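Long-range contacts in cobyrinic Acid a,c-diamide synthase (PDB 4PFS), which binds ADP and magnesium in a P-loop NTPase fold of the ParA family and may play a role in septum formation: residues A[12-17]-A[131-136]; A[150-155]-A[187-192]; A[183-188]-A[211-216]. All blocks are in the same frame, centred on the assembly; numbering follows the deposited sequence.

Interaction 1. Residues A[12-17]-A[131-136]; sequences VLAVAN and IDCPPS
Residues 12-15 and 131-132 pair as parallel beta strands in the middle of the sheet of a P-loop NTPase. Strand 11-15 leads toward the phosphate-binding loop. Strand 128-132 ends in the sequence of a ParA-type Walker B motif. The register sets A14 beside I131 and V15 beside D132. Three backbone bonds form the ladder. I131 N donates to L13 O at 2.8 Å, and V15 N donates to I131 O at 2.8 Å. C133 N donates to V15 O at 3.2 Å, with an N-H...O angle of 161°. The last bond uses C133, one residue past the end of strand 128-132.

Side chains add apolar contacts on the face that carries A14 and I131. The CG1 branch of V12 lies anti to its backbone N (chi1 177°). V12 CG1 meets I131 CD1 at 3.6 Å, the two side chains slanting across each other. Further along, A16 CB lies 4.0 Å from C133 CB and equally far from C133 SG.

V15 and D132 point to the other face, where helix 24-37 packs on them. D132 OD1 forms a salt bridge with K24 NZ, and OD2 is hydrogen-bonded to T25 OG1. K24 binds ADP and T25 binds both ADP and magnesium, so the pairing places the D132 carboxylate directly at the nucleotide site. C133 O takes a further bond from K24 NZ. N17 ND2 turns to the next strand and bonds P154 O, while its OD1 accepts from K19 N in the P-loop. Beyond the ladder the backbones separate. There a water accepts from N17 N at 2.7 Å and lies 2.7 Å from P134 O, to which it can donate.

Interaction 2. Residues A[150-155]-A[187-192]; sequences DVIVPL and GALPTL
V153 CG1 is held between the backbone N and the carbonyl carbon (chi1 40°), 4.0 Å from A188 CB. L155 extends with CG opposite its backbone N (chi1 -168°), which brings L155 CD2 to 4.1 Å from A188 CB. Both residues thus turn a methyl toward the small side chain of A188. On the other face T191 CG2 comes within 4.0 Å of P154 CB.

The backbones are parallel strands with four bonds. V153 N donates to G187 O at 3.0 Å, and L189 N to V153 O at 2.8 Å. L155 N donates to L189 O at 2.7 Å, and T191 N to L155 O at 2.8 Å. The last donor stands above the carbonyl plane, 48° out of it, in keeping with strands that twist across each other. The N atoms of P154 and P190 face the other edges of their strands, so this ladder asks no N-H of them.

The strands belong to one beta-alpha-beta unit, connected through helix 165-178. Strand 11-15 flanks 150-156 on its other edge. Helix 24-37, which starts in the ADP site, covers the P154 and L189 face through K24 and T27.

Interaction 3. Residues A[183-188]-A[211-216]; sequences LKLLGA and YELPVL
A188 and V215 form a single backbone bridge at the outer edge of the P-loop NTPase sheet. The loop after helix 199-210 is stitched here to strand 184-191. The two chain directions differ by 62°, so the loop soon leaves the strand. A188 N donates to P214 O at 2.8 Å, and L216 N donates to A188 O at 2.8 Å. Both bonds are nearly straight. A188 is thus held through both its backbone N and its O.

G187 carries no side chain, and P214 O lies only 3.2 Å from G187 CA. L185 CD2 meets L213 CD1 at 3.8 Å, the side chains crossing at about a right angle. L213 CD2 lies 3.9 Å from A188 CB, so this one leucine fills the angle between L185 and A188. In L216 CG lies anti to the carbonyl carbon (chi1 -55°), and L216 CD2 comes 3.4 Å from L186 O. P214 CB lies 3.7 Å from L186 O.

Helix 165-178 packs on L185 through L169, and helix 243-261 packs on L216 through F251. The loop goes on to P221 and T223, which bind ADP. Nucleotide contacts from a loop beyond this edge strand are consistent with the ParA and MinD type of P-loop NTPase.

From the N terminus, interaction 1 comes first. It closes a long loop of 113 residues that holds helix 24-37 and several further helices and strands. Interaction 2 follows and closes a shorter loop around helix 165-178. Interaction 3 closes the next one, around helix 199-210. Interaction 1 lies in series with the other two. Interactions 2 and 3 share G187 and A188, so one strand is bonded on both edges. Interactions 1 and 2 meet directly where A14 N bonds D150 O. Together the contacts run across the sheet, from strand 128-132 at its centre to the loop beyond strand 184-191.

Interaction 1. Residues A[12-17]-A[131-136]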
loop_
_atom_site.group_PDB
_atom_site.type_symbol
_atom_site.label_atom_id
_atom_site.label_comp_id
_atom_site.label_asym_id
_atom_site.label_seq_id
_atom_site.Cartn_x
_atom_site.Cartn_y
_atom_site.Cartn_z
ATOM N N VAL A 12 -10.247 -0.866 1.169
ATOM C CA VAL A 12 -9.112 -0.681 0.284
ATOM C C VAL A 12 -8.002 0.083 1.008
ATOM O O VAL A 12 -8.211 1.190 1.495
ATOM C CB VAL A 12 -9.527 0.058 -0.989
ATOM C CG1 VAL A 12 -8.325 0.317 -1.880
ATOM C CG2 VAL A 12 -10.572 -0.741 -1.723
ATOM N N LEU A 13 -6.827 -0.525 1.076
ATOM C CA LEU A 13 -5.699 0.062 1.770
ATOM C C LEU A 13 -4.618 0.378 0.776
ATOM O O LEU A 13 -4.129 -0.524 0.092
ATOM C CB LEU A 13 -5.152 -0.891 2.838
ATOM C CG LEU A 13 -3.789 -0.529 3.455
ATOM C CD1 LEU A 13 -3.890 0.733 4.302
ATOM C CD2 LEU A 13 -3.215 -1.676 4.278
ATOM N N ALA A 14 -4.239 1.655 0.701
ATOM C CA ALA A 14 -3.105 2.055 -0.113
ATOM C C ALA A 14 -1.821 1.996 0.727
ATOM O O ALA A 14 -1.810 2.381 1.895
ATOM C CB ALA A 14 -3.313 3.453 -0.690
ATOM N N VAL A 15 -0.744 1.499 0.130
ATOM C CA VAL A 15 0.548 1.529 0.788
ATOM C C VAL A 15 1.502 2.386 -0.047
ATOM O O VAL A 15 1.830 2.040 -1.188
ATOM C CB VAL A 15 1.091 0.120 0.990
ATOM C CG1 VAL A 15 2.533 0.164 1.513
ATOM C CG2 VAL A 15 0.192 -0.625 1.967
ATOM N N ALA A 16 1.923 3.522 0.500
ATOM C CA ALA A 16 2.596 4.510 -0.333
ATOM C C ALA A 16 3.744 5.212 0.385
ATOM O O ALA A 16 3.713 5.422 1.604
ATOM C CB ALA A 16 1.579 5.536 -0.854
ATOM N N ASN A 17 4.758 5.541 -0.412
ATOM C CA ASN A 17 5.944 6.270 -0.003
ATOM C C ASN A 17 6.749 6.604 -1.256
ATOM O O ASN A 17 7.212 5.696 -1.950
ATOM C CB ASN A 17 6.797 5.456 0.968
ATOM C CG ASN A 17 7.897 6.289 1.615
ATOM O OD1 ASN A 17 8.232 7.380 1.145
ATOM N ND2 ASN A 17 8.463 5.775 2.696
ATOM N N ILE A 131 -2.962 -1.942 -2.072
ATOM C CA ILE A 131 -2.342 -1.363 -3.265
ATOM C C ILE A 131 -0.907 -0.942 -3.022
ATOM O O ILE A 131 -0.652 -0.145 -2.134
ATOM C CB ILE A 131 -3.121 -0.119 -3.751
ATOM C CG1 ILE A 131 -4.617 -0.417 -3.814
ATOM C CG2 ILE A 131 -2.571 0.338 -5.089
ATOM C CD1 ILE A 131 -5.511 0.822 -4.049
ATOM N N ASP A 132 0.015 -1.474 -3.824
ATOM C CA ASP A 132 1.431 -1.107 -3.792
ATOM C C ASP A 132 1.714 0.036 -4.759
ATOM O O ASP A 132 1.912 -0.201 -5.949
ATOM C CB ASP A 132 2.308 -2.327 -4.145
ATOM C CG ASP A 132 3.767 -2.140 -3.751
ATOM O OD1 ASP A 132 4.052 -1.277 -2.891
ATOM O OD2 ASP A 132 4.646 -2.854 -4.302
ATOM N N CYS A 133 1.742 1.268 -4.256
ATOM C CA CYS A 133 2.016 2.445 -5.097
ATOM C C CYS A 133 3.495 2.584 -5.444
ATOM O O CYS A 133 4.358 2.242 -4.643
ATOM C CB CYS A 133 1.536 3.725 -4.409
ATOM S SG CYS A 133 -0.219 3.660 -3.914
ATOM N N PRO A 134 3.792 3.094 -6.646
ATOM C CA PRO A 134 5.194 3.264 -7.066
ATOM C C PRO A 134 5.880 4.349 -6.248
ATOM O O PRO A 134 5.183 5.144 -5.627
ATOM C CB PRO A 134 5.080 3.674 -8.554
ATOM C CG PRO A 134 3.713 4.351 -8.641
ATOM C CD PRO A 134 2.836 3.560 -7.670
ATOM N N PRO A 135 7.225 4.394 -6.259
ATOM C CA PRO A 135 7.917 5.444 -5.507
ATOM C C PRO A 135 7.921 6.771 -6.294
ATOM O O PRO A 135 8.905 7.214 -6.890
ATOM C CB PRO A 135 9.316 4.870 -5.326
ATOM C CG PRO A 135 9.507 4.023 -6.583
ATOM C CD PRO A 135 8.162 3.481 -6.943
ATOM N N SER A 136 6.757 7.395 -6.294
ATOM C CA SER A 136 6.531 8.639 -6.996
ATOM C C SER A 136 5.208 9.205 -6.522
ATOM O O SER A 136 4.443 8.526 -5.842
ATOM C CB SER A 136 6.498 8.430 -8.500
ATOM O OG SER A 136 5.446 7.546 -8.831
HETATM O O HOH W 1 4.512 4.865 -2.989
#

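Interaction 2. Residues A[150-155]-A[187-192]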
loop_
_atom_site.group_PDB
_atom_site.type_symbol
_atom_site.label_atom_id
_atom_site.label_comp_id
_atom_site.label_asym_id
_atom_site.label_seq_id
_atom_site.Cartn_x
_atom_site.Cartn_y
_atom_site.Cartn_z
ATOM N N ASP A 150 -8.170 3.912 3.184
ATOM C CA ASP A 150 -7.093 4.107 4.135
ATOM C C ASP A 150 -5.740 4.066 3.453
ATOM O O ASP A 150 -5.544 3.377 2.440
ATOM C CB ASP A 150 -7.148 3.035 5.221
ATOM C CG ASP A 150 -8.362 3.169 6.102
ATOM O OD1 ASP A 150 -8.701 4.317 6.460
ATOM O OD2 ASP A 150 -8.967 2.132 6.448
ATOM N N VAL A 151 -4.797 4.786 4.038
ATOM C CA VAL A 151 -3.433 4.776 3.546
ATOM C C VAL A 151 -2.453 4.735 4.730
ATOM O O VAL A 151 -2.712 5.324 5.785
ATOM C CB VAL A 151 -3.168 6.007 2.624
ATOM C CG1 VAL A 151 -3.612 7.299 3.301
ATOM C CG2 VAL A 151 -1.690 6.064 2.199
ATOM N N ILE A 152 -1.372 3.976 4.564
ATOM C CA ILE A 152 -0.250 3.983 5.496
ATOM C C ILE A 152 1.019 4.297 4.716
ATOM O O ILE A 152 1.115 3.989 3.524
ATOM C CB ILE A 152 -0.064 2.630 6.239
ATOM C CG1 ILE A 152 0.106 1.469 5.241
ATOM C CG2 ILE A 152 -1.235 2.358 7.197
ATOM C CD1 ILE A 152 0.546 0.157 5.888
ATOM N N VAL A 153 1.986 4.927 5.372
ATOM C CA VAL A 153 3.300 5.035 4.771
ATOM C C VAL A 153 4.289 4.161 5.540
ATOM O O VAL A 153 4.519 4.353 6.746
ATOM C CB VAL A 153 3.776 6.507 4.707
ATOM C CG1 VAL A 153 3.407 7.250 5.970
ATOM C CG2 VAL A 153 5.273 6.581 4.417
ATOM N N PRO A 154 4.841 3.148 4.854
ATOM C CA PRO A 154 5.919 2.344 5.448
ATOM C C PRO A 154 7.161 3.210 5.527
ATOM O O PRO A 154 7.617 3.730 4.496
ATOM C CB PRO A 154 6.086 1.187 4.466
ATOM C CG PRO A 154 5.595 1.730 3.156
ATOM C CD PRO A 154 4.479 2.689 3.504
ATOM N N LEU A 155 7.677 3.404 6.732
ATOM C CA LEU A 155 8.710 4.415 6.944
ATOM C C LEU A 155 9.954 3.831 7.569
ATOM O O LEU A 155 9.907 3.328 8.692
ATOM C CB LEU A 155 8.164 5.533 7.825
ATOM C CG LEU A 155 8.971 6.822 7.940
ATOM C CD1 LEU A 155 9.099 7.539 6.577
ATOM C CD2 LEU A 155 8.338 7.726 8.978
ATOM N N GLY A 187 -1.495 6.345 9.298
ATOM C CA GLY A 187 -0.226 6.768 9.844
ATOM C C GLY A 187 0.964 6.083 9.197
ATOM O O GLY A 187 0.850 5.498 8.108
ATOM N N ALA A 188 2.101 6.152 9.891
ATOM C CA ALA A 188 3.361 5.589 9.432
ATOM C C ALA A 188 3.645 4.232 10.073
ATOM O O ALA A 188 3.636 4.106 11.306
ATOM C CB ALA A 188 4.525 6.565 9.736
ATOM N N LEU A 189 3.911 3.221 9.246
ATOM C CA LEU A 189 4.371 1.942 9.769
ATOM C C LEU A 189 5.885 1.919 9.733
ATOM O O LEU A 189 6.481 1.925 8.654
ATOM C CB LEU A 189 3.806 0.774 8.970
ATOM C CG LEU A 189 4.254 -0.616 9.405
ATOM C CD1 LEU A 189 3.842 -0.898 10.838
ATOM C CD2 LEU A 189 3.688 -1.665 8.474
ATOM N N PRO A 190 6.520 1.920 10.907
ATOM C CA PRO A 190 7.981 1.915 10.897
ATOM C C PRO A 190 8.510 0.616 10.309
ATOM O O PRO A 190 7.930 -0.445 10.568
ATOM C CB PRO A 190 8.360 2.046 12.383
ATOM C CG PRO A 190 7.117 2.534 13.058
ATOM C CD PRO A 190 5.968 1.993 12.266
ATOM N N THR A 191 9.581 0.704 9.524
ATOM C CA THR A 191 10.227 -0.473 8.950
ATOM C C THR A 191 11.733 -0.354 9.131
ATOM O O THR A 191 12.246 0.746 9.324
ATOM C CB THR A 191 9.901 -0.630 7.452
ATOM O OG1 THR A 191 10.442 0.485 6.737
ATOM C CG2 THR A 191 8.391 -0.677 7.225
ATOM N N LEU A 192 12.434 -1.484 9.057
ATOM C CA LEU A 192 13.881 -1.542 9.264
ATOM C C LEU A 192 14.235 -1.031 10.654
ATOM O O LEU A 192 15.266 -0.385 10.831
ATOM C CB LEU A 192 14.655 -0.740 8.206
ATOM C CG LEU A 192 14.297 -0.940 6.728
ATOM C CD1 LEU A 192 15.155 -0.065 5.830
ATOM C CD2 LEU A 192 14.438 -2.398 6.342
#

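Interaction 3. Residues A[183-188]-A[211-216]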
loop_
_atom_site.group_PDB
_atom_site.type_symbol
_atom_site.label_atom_id
_atom_site.label_comp_id
_atom_site.label_asym_id
_atom_site.label_seq_id
_atom_site.Cartn_x
_atom_site.Cartn_y
_atom_site.Cartn_z
ATOM N N LEU A 183 -10.618 9.749 2.186
ATOM C CA LEU A 183 -9.343 9.064 2.391
ATOM C C LEU A 183 -8.808 9.317 3.810
ATOM O O LEU A 183 -8.806 10.446 4.295
ATOM C CB LEU A 183 -8.316 9.498 1.338
ATOM C CG LEU A 183 -6.887 8.961 1.507
ATOM C CD1 LEU A 183 -6.802 7.442 1.381
ATOM C CD2 LEU A 183 -5.914 9.631 0.550
ATOM N N LYS A 184 -8.370 8.259 4.481
ATOM C CA LYS A 184 -7.874 8.409 5.838
ATOM C C LYS A 184 -6.419 7.954 5.949
ATOM O O LYS A 184 -6.063 6.838 5.553
ATOM C CB LYS A 184 -8.763 7.641 6.824
ATOM N N LEU A 185 -5.579 8.838 6.478
ATOM C CA LEU A 185 -4.188 8.506 6.751
ATOM C C LEU A 185 -4.084 7.806 8.098
ATOM O O LEU A 185 -4.158 8.455 9.134
ATOM C CB LEU A 185 -3.324 9.766 6.739
ATOM C CG LEU A 185 -1.853 9.620 7.144
ATOM C CD1 LEU A 185 -1.151 8.470 6.397
ATOM C CD2 LEU A 185 -1.120 10.936 6.918
ATOM N N LEU A 186 -3.931 6.485 8.101
ATOM C CA LEU A 186 -3.856 5.780 9.380
ATOM C C LEU A 186 -2.549 6.125 10.087
ATOM O O LEU A 186 -2.496 6.185 11.317
ATOM C CB LEU A 186 -3.970 4.269 9.191
ATOM C CG LEU A 186 -5.272 3.699 8.635
ATOM C CD1 LEU A 186 -5.233 2.172 8.648
ATOM C CD2 LEU A 186 -6.467 4.235 9.435
ATOM N N GLY A 187 -1.495 6.345 9.298
ATOM C CA GLY A 187 -0.226 6.768 9.844
ATOM C C GLY A 187 0.964 6.083 9.197
ATOM O O GLY A 187 0.850 5.498 8.108
ATOM N N ALA A 188 2.101 6.152 9.891
ATOM C CA ALA A 188 3.361 5.589 9.432
ATOM C C ALA A 188 3.645 4.232 10.073
ATOM O O ALA A 188 3.636 4.106 11.306
ATOM C CB ALA A 188 4.525 6.565 9.736
ATOM N N TYR A 211 5.955 16.287 12.228
ATOM C CA TYR A 211 4.847 16.188 11.285
ATOM C C TYR A 211 3.531 15.768 11.937
ATOM O O TYR A 211 3.518 15.144 13.002
ATOM C CB TYR A 211 5.221 15.205 10.177
ATOM C CG TYR A 211 6.532 15.532 9.504
ATOM C CD1 TYR A 211 6.628 16.588 8.603
ATOM C CD2 TYR A 211 7.676 14.786 9.769
ATOM C CE1 TYR A 211 7.824 16.895 7.979
ATOM C CE2 TYR A 211 8.884 15.082 9.146
ATOM C CZ TYR A 211 8.945 16.136 8.249
ATOM O OH TYR A 211 10.133 16.439 7.633
ATOM N N GLU A 212 2.424 16.131 11.300
ATOM C CA GLU A 212 1.107 15.731 11.791
ATOM C C GLU A 212 0.813 14.313 11.310
ATOM O O GLU A 212 -0.049 14.099 10.446
ATOM C CB GLU A 212 0.024 16.707 11.320
ATOM N N LEU A 213 1.537 13.355 11.889
ATOM C CA LEU A 213 1.580 11.986 11.389
ATOM C C LEU A 213 1.629 10.975 12.532
ATOM O O LEU A 213 2.619 10.926 13.263
ATOM C CB LEU A 213 2.813 11.799 10.496
ATOM C CG LEU A 213 3.066 10.413 9.915
ATOM C CD1 LEU A 213 1.897 10.019 9.042
ATOM C CD2 LEU A 213 4.361 10.386 9.110
ATOM N N PRO A 214 0.572 10.160 12.698
ATOM C CA PRO A 214 0.662 9.106 13.717
ATOM C C PRO A 214 1.723 8.081 13.349
ATOM O O PRO A 214 1.788 7.683 12.195
ATOM C CB PRO A 214 -0.735 8.463 13.704
ATOM C CG PRO A 214 -1.627 9.461 13.049
ATOM C CD PRO A 214 -0.749 10.180 12.045
ATOM N N VAL A 215 2.549 7.677 14.309
ATOM C CA VAL A 215 3.496 6.590 14.084
ATOM C C VAL A 215 2.969 5.349 14.781
ATOM O O VAL A 215 2.748 5.349 15.989
ATOM C CB VAL A 215 4.901 6.928 14.597
ATOM C CG1 VAL A 215 5.855 5.782 14.311
ATOM C CG2 VAL A 215 5.394 8.208 13.956
ATOM N N LEU A 216 2.771 4.299 14.000
ATOM C CA LEU A 216 1.990 3.154 14.427
ATOM C C LEU A 216 2.847 2.045 15.025
ATOM O O LEU A 216 4.073 2.048 14.901
ATOM C CB LEU A 216 1.171 2.624 13.237
ATOM C CG LEU A 216 0.252 3.652 12.540
ATOM C CD1 LEU A 216 -0.511 3.079 11.355
ATOM C CD2 LEU A 216 -0.738 4.237 13.529
#